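Local structure of putative amidohydrolase (Unidentified, 3FEQ) at residues C[15-20]-C[352-357]; C[126-131]-C[364-369]; C[270-275]-C[306-311]; C[347-352]-C[382-387]. The protein is probably a zinc-dependent prolidase of the amidohydrolase superfamily, hydrolysing dipeptides with a carboxy-terminal proline. All coordinates share one frame; numbering follows the deposited sequence.

Contact 1. Residues C[15-20]-C[352-357]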
# COMPACT_ATOMS: atom_id res chain seq x y z
N ASP C 15 -26.34 -53.76 -13.47
CA ASP C 15 -25.80 -53.20 -14.68
C ASP C 15 -26.74 -52.14 -15.21
O ASP C 15 -27.93 -52.40 -15.38
CB ASP C 15 -25.58 -54.28 -15.73
CG ASP C 15 -24.73 -53.80 -16.88
OD1 ASP C 15 -25.27 -53.10 -17.77
OD2 ASP C 15 -23.51 -54.10 -16.88
N LEU C 16 -26.19 -50.97 -15.49
CA LEU C 16 -26.98 -49.76 -15.61
C LEU C 16 -27.34 -49.38 -17.04
O LEU C 16 -28.38 -48.78 -17.28
CB LEU C 16 -26.29 -48.60 -14.89
CG LEU C 16 -26.49 -48.64 -13.37
CD1 LEU C 16 -25.24 -48.20 -12.65
CD2 LEU C 16 -27.68 -47.80 -12.98
N GLU C 17 -26.49 -49.74 -17.99
CA GLU C 17 -26.75 -49.42 -19.39
C GLU C 17 -27.77 -50.38 -20.00
O GLU C 17 -28.39 -50.07 -21.02
CB GLU C 17 -25.46 -49.39 -20.22
CG GLU C 17 -24.47 -50.50 -19.91
CD GLU C 17 -23.42 -50.09 -18.88
OE1 GLU C 17 -23.79 -49.76 -17.73
OE2 GLU C 17 -22.22 -50.11 -19.21
N ARG C 18 -27.95 -51.52 -19.36
CA ARG C 18 -28.97 -52.48 -19.77
C ARG C 18 -30.19 -52.39 -18.86
O ARG C 18 -31.32 -52.60 -19.30
CB ARG C 18 -28.41 -53.90 -19.78
CG ARG C 18 -27.43 -54.16 -20.91
CD ARG C 18 -26.25 -54.99 -20.43
NE ARG C 18 -26.56 -56.42 -20.39
CZ ARG C 18 -26.86 -57.10 -19.28
NH1 ARG C 18 -26.89 -56.49 -18.11
NH2 ARG C 18 -27.13 -58.40 -19.35
N GLY C 19 -29.96 -52.07 -17.60
CA GLY C 19 -31.05 -51.77 -16.68
C GLY C 19 -31.60 -53.00 -16.00
O GLY C 19 -32.79 -53.08 -15.70
N VAL C 20 -30.72 -53.96 -15.75
CA VAL C 20 -31.12 -55.23 -15.16
C VAL C 20 -30.14 -55.68 -14.09
O VAL C 20 -28.94 -55.38 -14.17
CB VAL C 20 -31.23 -56.34 -16.22
CG1 VAL C 20 -32.59 -56.32 -16.89
CG2 VAL C 20 -30.12 -56.20 -17.26
N ALA C 352 -26.82 -40.69 -10.50
CA ALA C 352 -25.83 -40.77 -9.43
C ALA C 352 -24.70 -41.72 -9.75
O ALA C 352 -23.83 -41.95 -8.91
CB ALA C 352 -26.51 -41.16 -8.13
N THR C 353 -24.70 -42.29 -10.95
CA THR C 353 -23.70 -43.28 -11.31
C THR C 353 -23.09 -42.99 -12.66
O THR C 353 -22.07 -42.30 -12.75
CB THR C 353 -24.26 -44.71 -11.31
OG1 THR C 353 -25.46 -44.73 -12.09
CG2 THR C 353 -24.57 -45.19 -9.89
N THR C 354 -23.72 -43.50 -13.72
CA THR C 354 -23.09 -43.48 -15.04
C THR C 354 -22.99 -42.06 -15.55
O THR C 354 -21.95 -41.64 -16.04
CB THR C 354 -23.82 -44.39 -16.06
OG1 THR C 354 -25.23 -44.22 -15.94
CG2 THR C 354 -23.48 -45.86 -15.81
N VAL C 355 -24.06 -41.29 -15.35
CA VAL C 355 -24.09 -39.89 -15.78
C VAL C 355 -23.15 -39.03 -14.96
O VAL C 355 -22.41 -38.21 -15.49
CB VAL C 355 -25.50 -39.31 -15.70
CG1 VAL C 355 -25.51 -37.91 -16.29
CG2 VAL C 355 -26.47 -40.20 -16.45
N ALA C 356 -23.21 -39.21 -13.64
CA ALA C 356 -22.34 -38.49 -12.73
C ALA C 356 -20.87 -38.71 -13.06
O ALA C 356 -20.11 -37.76 -13.16
CB ALA C 356 -22.63 -38.90 -11.30
N ALA C 357 -20.47 -39.97 -13.27
CA ALA C 357 -19.06 -40.27 -13.52
C ALA C 357 -18.57 -39.64 -14.81
O ALA C 357 -17.40 -39.26 -14.92
CB ALA C 357 -18.82 -41.74 -13.53
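The carboxylate of E17 is the one flat side-chain group near this interface, and it stays at the margin: OE1 lies 4.4 Å from T354 CG2, and neither a ring nor an amide takes part. The contact proper is made by L16 against the pair T353 and T354. Its CD1 is 3.5 Å from T353 OG1 and 3.9 Å from T353 CB, while CD2 comes to 3.9 Å from the same hydroxyl oxygen. Lower down, L16 CB meets the methyl T354 CG2 at 4.0 Å. The leucine therefore touches one threonine with its branched end and the other with its root. A chi1 of -79° sends CG toward the helix start, and the methyls lie across the T353 side chain at a slant.

No hydrogen bond joins the segments. T353 OG1 is nevertheless satisfied, since it bonds to L349 O in the last turn of the preceding helix 345-351; although T353 occupies the N-cap position, its hydroxyl does not cap the helix. On the other side, D15 O accepts from both G19 N and V20 N, which makes a G1 beta bulge, with G19 at positive phi (87°). A weak bond from R18 N to D15 OD1 also spans this turn.

In the fold, residues 15-20 form the G1-bulge turn of the beta hairpin made by strands 11-15 and 20-30. L16 also rests on P59 of strand 56-66, and A356 and A357 touch I62 of that strand, so the turn and the start of helix 354-359 are both laid against it.

Contact 2. Residues C[126-131]-C[364-369]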
# COMPACT_ATOMS: atom_id res chain seq x y z
N GLY C 126 -14.74 -40.23 4.71
CA GLY C 126 -15.64 -39.53 3.80
C GLY C 126 -15.45 -39.93 2.35
O GLY C 126 -14.54 -40.71 2.05
N PRO C 127 -16.32 -39.43 1.45
CA PRO C 127 -16.23 -39.73 0.02
C PRO C 127 -15.00 -39.09 -0.56
O PRO C 127 -14.43 -38.20 0.07
CB PRO C 127 -17.47 -39.05 -0.56
CG PRO C 127 -18.35 -38.77 0.62
CD PRO C 127 -17.45 -38.54 1.75
N ARG C 128 -14.58 -39.55 -1.73
CA ARG C 128 -13.59 -38.84 -2.53
C ARG C 128 -14.19 -37.50 -2.88
O ARG C 128 -15.39 -37.42 -3.14
CB ARG C 128 -13.22 -39.61 -3.80
CG ARG C 128 -12.40 -38.83 -4.83
CD ARG C 128 -11.92 -39.71 -5.98
NE ARG C 128 -12.64 -40.97 -6.03
CZ ARG C 128 -12.07 -42.17 -5.90
NH1 ARG C 128 -12.82 -43.26 -5.95
NH2 ARG C 128 -10.75 -42.27 -5.73
N ILE C 129 -13.38 -36.45 -2.81
CA ILE C 129 -13.83 -35.10 -3.11
C ILE C 129 -13.25 -34.61 -4.44
O ILE C 129 -12.06 -34.78 -4.72
CB ILE C 129 -13.49 -34.13 -1.96
CG1 ILE C 129 -14.04 -34.66 -0.63
CG2 ILE C 129 -14.09 -32.77 -2.21
CD1 ILE C 129 -13.46 -33.97 0.60
N PHE C 130 -14.12 -34.05 -5.28
CA PHE C 130 -13.69 -33.26 -6.42
C PHE C 130 -13.89 -31.78 -6.13
O PHE C 130 -14.95 -31.23 -6.44
CB PHE C 130 -14.45 -33.67 -7.68
CG PHE C 130 -14.16 -35.07 -8.14
CD1 PHE C 130 -15.01 -36.12 -7.82
CD2 PHE C 130 -13.03 -35.34 -8.89
CE1 PHE C 130 -14.73 -37.40 -8.21
CE2 PHE C 130 -12.74 -36.63 -9.30
CZ PHE C 130 -13.59 -37.66 -8.96
N PRO C 131 -12.85 -31.13 -5.58
CA PRO C 131 -13.01 -29.80 -5.03
C PRO C 131 -13.07 -28.73 -6.12
O PRO C 131 -12.41 -28.85 -7.16
CB PRO C 131 -11.76 -29.63 -4.18
CG PRO C 131 -10.74 -30.42 -4.88
CD PRO C 131 -11.45 -31.58 -5.52
N GLY C 364 -15.91 -44.84 -17.04
CA GLY C 364 -15.18 -46.09 -17.02
C GLY C 364 -14.38 -46.29 -15.76
O GLY C 364 -13.98 -47.41 -15.44
N GLN C 365 -14.15 -45.21 -15.02
CA GLN C 365 -13.35 -45.27 -13.80
C GLN C 365 -14.25 -45.40 -12.58
O GLN C 365 -13.93 -46.12 -11.64
CB GLN C 365 -12.51 -44.01 -13.69
CG GLN C 365 -11.02 -44.24 -13.54
CD GLN C 365 -10.46 -45.14 -14.61
OE1 GLN C 365 -9.59 -45.96 -14.34
NE2 GLN C 365 -10.96 -44.99 -15.84
N LEU C 366 -15.37 -44.69 -12.58
CA LEU C 366 -16.34 -44.76 -11.51
C LEU C 366 -17.72 -44.95 -12.13
O LEU C 366 -17.87 -44.88 -13.35
CB LEU C 366 -16.32 -43.48 -10.67
CG LEU C 366 -14.99 -43.05 -10.06
CD1 LEU C 366 -15.07 -41.63 -9.60
CD2 LEU C 366 -14.56 -43.94 -8.91
N GLY C 367 -18.71 -45.23 -11.28
CA GLY C 367 -20.11 -45.30 -11.71
C GLY C 367 -20.48 -46.52 -12.54
O GLY C 367 -21.57 -46.60 -13.10
N VAL C 368 -19.57 -47.49 -12.61
CA VAL C 368 -19.82 -48.70 -13.38
C VAL C 368 -19.09 -49.90 -12.75
O VAL C 368 -17.92 -49.78 -12.37
CB VAL C 368 -19.46 -48.51 -14.88
CG1 VAL C 368 -17.95 -48.33 -15.09
CG2 VAL C 368 -20.00 -49.65 -15.73
N ILE C 369 -19.80 -51.01 -12.57
CA ILE C 369 -19.16 -52.26 -12.19
C ILE C 369 -18.68 -53.02 -13.42
O ILE C 369 -19.44 -53.75 -14.05
CB ILE C 369 -20.06 -53.18 -11.33
CG1 ILE C 369 -20.61 -52.42 -10.13
CG2 ILE C 369 -19.28 -54.38 -10.84
CD1 ILE C 369 -21.46 -53.27 -9.23
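R128 NH1 is held by a salt bridge to D376 OD2, and the same nitrogen touches L366 CD2 at 3.5 Å. The methyl approaches the guanidinium obliquely, neither squarely over its face nor at its edge, so this is van der Waals packing beside an ion pair. The arginine gets there by an extended start and a late bend: chi1 (168°) and chi2 (172°) both run anti, the chain bends at chi3, and the guanidinium ends beside L366.

The second methyl of L366 goes to F130. CD1 lies 4.3 Å from F130 CZ, near the plane of the ring, and so meets an edge and not a face. One leucine thus divides its two branches between a charged group and an aromatic rim. The backbones themselves stay well apart, with the nearest CA atoms, R128 and L366, 11.1 Å from each other, and side chains alone close the distance.

R128 lies on the short strand 128-129, which pairs in parallel with strand 102-107, and F130 follows in the chain. L366 also touches S104 of strand 102-107 and I62 of strand 56-66, the strand that leads into the zinc ligands H65 and H67. The loop leads from helix 354-359 to strand 377-380.

All three touching residues are buried. A guanidinium enclosed this way would be costly without a counter-charge, which D376 supplies. The apolar wall formed by L366 would probably strengthen that ion pair by lowering the local polarity, while L366 itself adds only dispersion contacts and no directional bond.

Contact 3. Residues C[270-275]-C[306-311]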
# COMPACT_ATOMS: atom_id res chain seq x y z
N VAL C 270 -26.83 -31.03 -16.86
CA VAL C 270 -27.54 -30.31 -15.80
C VAL C 270 -27.46 -31.08 -14.49
O VAL C 270 -27.44 -32.31 -14.50
CB VAL C 270 -29.05 -30.15 -16.10
CG1 VAL C 270 -29.67 -29.09 -15.22
CG2 VAL C 270 -29.26 -29.81 -17.53
N VAL C 271 -27.40 -30.38 -13.37
CA VAL C 271 -27.45 -31.05 -12.08
C VAL C 271 -28.52 -30.36 -11.26
O VAL C 271 -28.27 -29.32 -10.67
CB VAL C 271 -26.09 -31.01 -11.33
CG1 VAL C 271 -26.17 -31.80 -10.08
CG2 VAL C 271 -24.99 -31.57 -12.18
N PRO C 272 -29.76 -30.86 -11.35
CA PRO C 272 -30.84 -30.33 -10.51
C PRO C 272 -30.57 -30.67 -9.06
O PRO C 272 -29.87 -31.64 -8.78
CB PRO C 272 -32.06 -31.11 -11.00
CG PRO C 272 -31.70 -31.52 -12.42
CD PRO C 272 -30.24 -31.84 -12.34
N THR C 273 -31.06 -29.86 -8.14
CA THR C 273 -30.85 -30.14 -6.73
C THR C 273 -32.15 -30.00 -5.97
O THR C 273 -32.21 -29.33 -4.94
CB THR C 273 -29.82 -29.19 -6.08
OG1 THR C 273 -30.23 -27.83 -6.28
CG2 THR C 273 -28.45 -29.40 -6.68
N LEU C 274 -33.18 -30.69 -6.46
CA LEU C 274 -34.55 -30.47 -6.01
C LEU C 274 -34.75 -30.62 -4.50
O LEU C 274 -35.48 -29.84 -3.90
CB LEU C 274 -35.51 -31.37 -6.78
CG LEU C 274 -35.45 -31.17 -8.30
CD1 LEU C 274 -36.56 -31.93 -8.99
CD2 LEU C 274 -35.50 -29.69 -8.66
N VAL C 275 -34.05 -31.57 -3.90
CA VAL C 275 -34.23 -31.86 -2.48
C VAL C 275 -34.03 -30.64 -1.58
O VAL C 275 -34.77 -30.46 -0.62
CB VAL C 275 -33.37 -33.05 -2.02
CG1 VAL C 275 -31.89 -32.72 -2.05
CG2 VAL C 275 -33.80 -33.54 -0.65
N GLU C 306 -41.18 -29.97 -12.75
CA GLU C 306 -41.51 -29.75 -14.16
C GLU C 306 -40.28 -29.76 -15.08
O GLU C 306 -40.31 -30.33 -16.16
CB GLU C 306 -42.27 -28.43 -14.30
CG GLU C 306 -43.13 -28.32 -15.55
CD GLU C 306 -43.70 -26.93 -15.76
OE1 GLU C 306 -43.54 -26.38 -16.87
OE2 GLU C 306 -44.33 -26.38 -14.82
N SER C 307 -39.20 -29.13 -14.62
CA SER C 307 -38.02 -28.90 -15.45
C SER C 307 -37.36 -30.21 -15.84
O SER C 307 -36.82 -30.36 -16.93
CB SER C 307 -37.00 -28.03 -14.70
OG SER C 307 -36.56 -28.69 -13.53
N LEU C 308 -37.41 -31.16 -14.91
CA LEU C 308 -36.91 -32.51 -15.13
C LEU C 308 -37.42 -33.06 -16.45
O LEU C 308 -36.65 -33.56 -17.26
CB LEU C 308 -37.34 -33.40 -13.97
CG LEU C 308 -36.29 -33.71 -12.90
CD1 LEU C 308 -35.39 -32.52 -12.55
CD2 LEU C 308 -36.96 -34.28 -11.66
N GLU C 309 -38.73 -32.92 -16.67
CA GLU C 309 -39.36 -33.41 -17.88
C GLU C 309 -38.84 -32.71 -19.11
O GLU C 309 -38.56 -33.35 -20.12
CB GLU C 309 -40.87 -33.26 -17.80
CG GLU C 309 -41.53 -34.42 -17.10
CD GLU C 309 -42.90 -34.07 -16.56
OE1 GLU C 309 -43.66 -33.39 -17.29
OE2 GLU C 309 -43.21 -34.47 -15.42
N ILE C 310 -38.70 -31.39 -19.02
CA ILE C 310 -38.14 -30.60 -20.10
C ILE C 310 -36.75 -31.09 -20.48
O ILE C 310 -36.47 -31.32 -21.67
CB ILE C 310 -38.05 -29.13 -19.72
CG1 ILE C 310 -39.38 -28.67 -19.11
CG2 ILE C 310 -37.58 -28.30 -20.91
CD1 ILE C 310 -39.48 -27.19 -18.89
N TYR C 311 -35.90 -31.30 -19.47
CA TYR C 311 -34.56 -31.82 -19.68
C TYR C 311 -34.53 -33.20 -20.35
O TYR C 311 -33.72 -33.45 -21.24
CB TYR C 311 -33.79 -31.86 -18.36
CG TYR C 311 -33.38 -30.50 -17.86
CD1 TYR C 311 -32.77 -29.57 -18.70
CD2 TYR C 311 -33.58 -30.14 -16.53
CE1 TYR C 311 -32.40 -28.32 -18.23
CE2 TYR C 311 -33.21 -28.89 -16.06
CZ TYR C 311 -32.62 -27.99 -16.91
OH TYR C 311 -32.27 -26.75 -16.45
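V270 and P272, on an extended backbone leading out of strand 269-271, face helix 302-314 with CA separations of 8.2 Å for V270 to Y311 and 7.9 Å for P272 to L308. V270 lays both methyls on one face of the Y311 ring: CG2 makes a CH-pi contact 3.8 Å from the ring centroid and 21° off its normal, and CG1 lies 3.6 Å from Y311 CZ. With chi1 at -164°, CG1 is opposite the backbone N, which lets both methyls bear on the same ring. The tyrosine is fixed at its far end, where OH bonds to G252 O.

One turn earlier, L308 fills the space beside P272 and L274. Its CD1 is 3.8 Å from P272 CG, and its CD2 meets L274 CD1 tip to tip at 3.6 Å. All of this is apolar and buried.

V270 also shares backbone bonds with K317 and G319, directly after the helix, consistent with a beta-alpha-beta connection of the TIM barrel with added helices between. The other side of the chain serves the metal centre: T273 OG1 hydrogen-bonds ND1 of the zinc ligand H251, a second-shell contact that would help orient this ligand in the amidohydrolase barrel.

Contact 4. Residues C[347-352]-C[382-387]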
# COMPACT_ATOMS: atom_id res chain seq x y z
N GLU C 347 -33.49 -44.18 -14.33
CA GLU C 347 -32.93 -42.86 -14.55
C GLU C 347 -32.39 -42.22 -13.26
O GLU C 347 -31.29 -41.67 -13.25
CB GLU C 347 -33.95 -41.96 -15.25
CG GLU C 347 -33.42 -40.60 -15.68
CD GLU C 347 -32.10 -40.68 -16.45
OE1 GLU C 347 -31.97 -41.56 -17.33
OE2 GLU C 347 -31.21 -39.83 -16.18
N ALA C 348 -33.14 -42.34 -12.17
CA ALA C 348 -32.70 -41.83 -10.87
C ALA C 348 -31.36 -42.43 -10.45
O ALA C 348 -30.47 -41.73 -9.99
CB ALA C 348 -33.76 -42.09 -9.82
N LEU C 349 -31.21 -43.73 -10.66
CA LEU C 349 -29.96 -44.39 -10.35
C LEU C 349 -28.85 -44.04 -11.34
O LEU C 349 -27.67 -44.06 -10.98
CB LEU C 349 -30.16 -45.90 -10.26
CG LEU C 349 -31.08 -46.44 -9.16
CD1 LEU C 349 -31.23 -47.93 -9.34
CD2 LEU C 349 -30.57 -46.13 -7.77
N ARG C 350 -29.22 -43.73 -12.57
CA ARG C 350 -28.22 -43.39 -13.59
C ARG C 350 -27.57 -42.05 -13.29
O ARG C 350 -26.39 -41.83 -13.58
CB ARG C 350 -28.82 -43.36 -14.99
CG ARG C 350 -28.76 -44.69 -15.73
CD ARG C 350 -28.72 -44.47 -17.24
NE ARG C 350 -28.97 -45.71 -17.99
CZ ARG C 350 -30.17 -46.11 -18.41
NH1 ARG C 350 -31.25 -45.37 -18.18
NH2 ARG C 350 -30.30 -47.26 -19.07
N SER C 351 -28.36 -41.15 -12.70
CA SER C 351 -27.92 -39.79 -12.45
C SER C 351 -26.79 -39.75 -11.44
O SER C 351 -25.90 -38.90 -11.54
CB SER C 351 -29.09 -38.93 -11.96
OG SER C 351 -29.89 -38.53 -13.06
N ALA C 352 -26.82 -40.69 -10.50
CA ALA C 352 -25.83 -40.77 -9.43
C ALA C 352 -24.70 -41.72 -9.75
O ALA C 352 -23.83 -41.95 -8.91
CB ALA C 352 -26.51 -41.16 -8.13
N GLY C 382 -32.02 -55.27 -0.88
CA GLY C 382 -33.24 -55.06 -1.63
C GLY C 382 -32.89 -54.61 -3.03
O GLY C 382 -31.72 -54.47 -3.37
N ASN C 383 -33.91 -54.37 -3.84
CA ASN C 383 -33.70 -54.06 -5.24
C ASN C 383 -34.22 -52.67 -5.59
O ASN C 383 -35.43 -52.45 -5.61
CB ASN C 383 -34.35 -55.12 -6.11
CG ASN C 383 -34.35 -54.74 -7.57
OD1 ASN C 383 -33.31 -54.40 -8.12
ND2 ASN C 383 -35.53 -54.76 -8.19
N PRO C 384 -33.30 -51.73 -5.86
CA PRO C 384 -33.64 -50.34 -6.12
C PRO C 384 -34.42 -50.18 -7.42
O PRO C 384 -35.23 -49.27 -7.56
CB PRO C 384 -32.27 -49.66 -6.22
CG PRO C 384 -31.35 -50.73 -6.63
CD PRO C 384 -31.86 -51.97 -5.95
N LEU C 385 -34.19 -51.11 -8.34
CA LEU C 385 -34.83 -51.04 -9.64
C LEU C 385 -36.34 -51.16 -9.53
O LEU C 385 -37.05 -50.74 -10.44
CB LEU C 385 -34.26 -52.13 -10.55
CG LEU C 385 -33.63 -51.69 -11.88
CD1 LEU C 385 -33.04 -50.30 -11.76
CD2 LEU C 385 -32.56 -52.67 -12.35
N GLU C 386 -36.84 -51.66 -8.40
CA GLU C 386 -38.27 -51.75 -8.16
C GLU C 386 -38.76 -50.96 -6.96
O GLU C 386 -39.87 -50.43 -6.97
CB GLU C 386 -38.71 -53.20 -8.02
CG GLU C 386 -39.52 -53.68 -9.21
CD GLU C 386 -39.24 -55.12 -9.54
OE1 GLU C 386 -38.79 -55.39 -10.68
OE2 GLU C 386 -39.44 -55.99 -8.66
N ASP C 387 -37.97 -50.93 -5.90
CA ASP C 387 -38.23 -50.01 -4.81
C ASP C 387 -37.11 -48.98 -4.66
O ASP C 387 -36.02 -49.29 -4.19
CB ASP C 387 -38.46 -50.76 -3.50
CG ASP C 387 -38.76 -49.82 -2.34
OD1 ASP C 387 -39.44 -48.79 -2.55
OD2 ASP C 387 -38.33 -50.13 -1.20
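L349, on helix 345-351 of the TIM barrel, packs against P384 and L385 in the loop between strands 377-380 and 398-403, which pair with each other antiparallel, 377-380 also pairing with strand 56-66. Its CB leaves the helix toward that loop but lies beyond packing distance of it. From there CG is placed opposite the carbonyl carbon (chi1 -64°), and chi2 (175°) extends the chain further, so that the reach ends in CD1. This methyl makes the closest approaches: it lies 3.7 Å from P384 CB, 3.9 Å from P384 CG and 3.8 Å from L385 CD1. L349 also touches L14, L16, M58 and F336.

The two loop residues receive the methyl differently. The side chains of L349 and P384 cross at about a right angle, the methyl coming against the CB-CG side of the proline ring, whereas L385 lies aslant and offers only the end of one branch. P384 rests in turn on T56, V390 and V391.

No polar bond spans the interface, and the CA atoms of L349 and P384 remain 8.2 Å apart. The loop is braced by bonds of its own and by one from outside, T56 OG1 to G382 O. Within it, a weak bond from L385 N to N383 OD1 is of the Asx-turn kind. The turn is closed at N383 O, which accepts from both E386 N and D387 N, the latter at 3.0 Å.

How the contacts relate
Contacts 2 and 3 are fully buried, contact 4 is mostly so, and contact 1 reaches the surface through E17. Contacts 1 and 4 are neighbours, their centres 9 Å apart: they share A352, use consecutive helices, and are joined by a probable hydrogen bond from V355 N to R350 O at 3.0 Å. Both set these helices against connections of the beta-rich part, the 11-15/20-30 turn and the loop after strand 377-380. Contact 2 touches contact 1, with T354 CG2 3.4 Å from G367 O, yet differs in placing a leucine beside an ion pair. Contact 3, a strand-to-helix layer of the barrel, touches none of the others; its P272 side chain is about 11 Å from zinc.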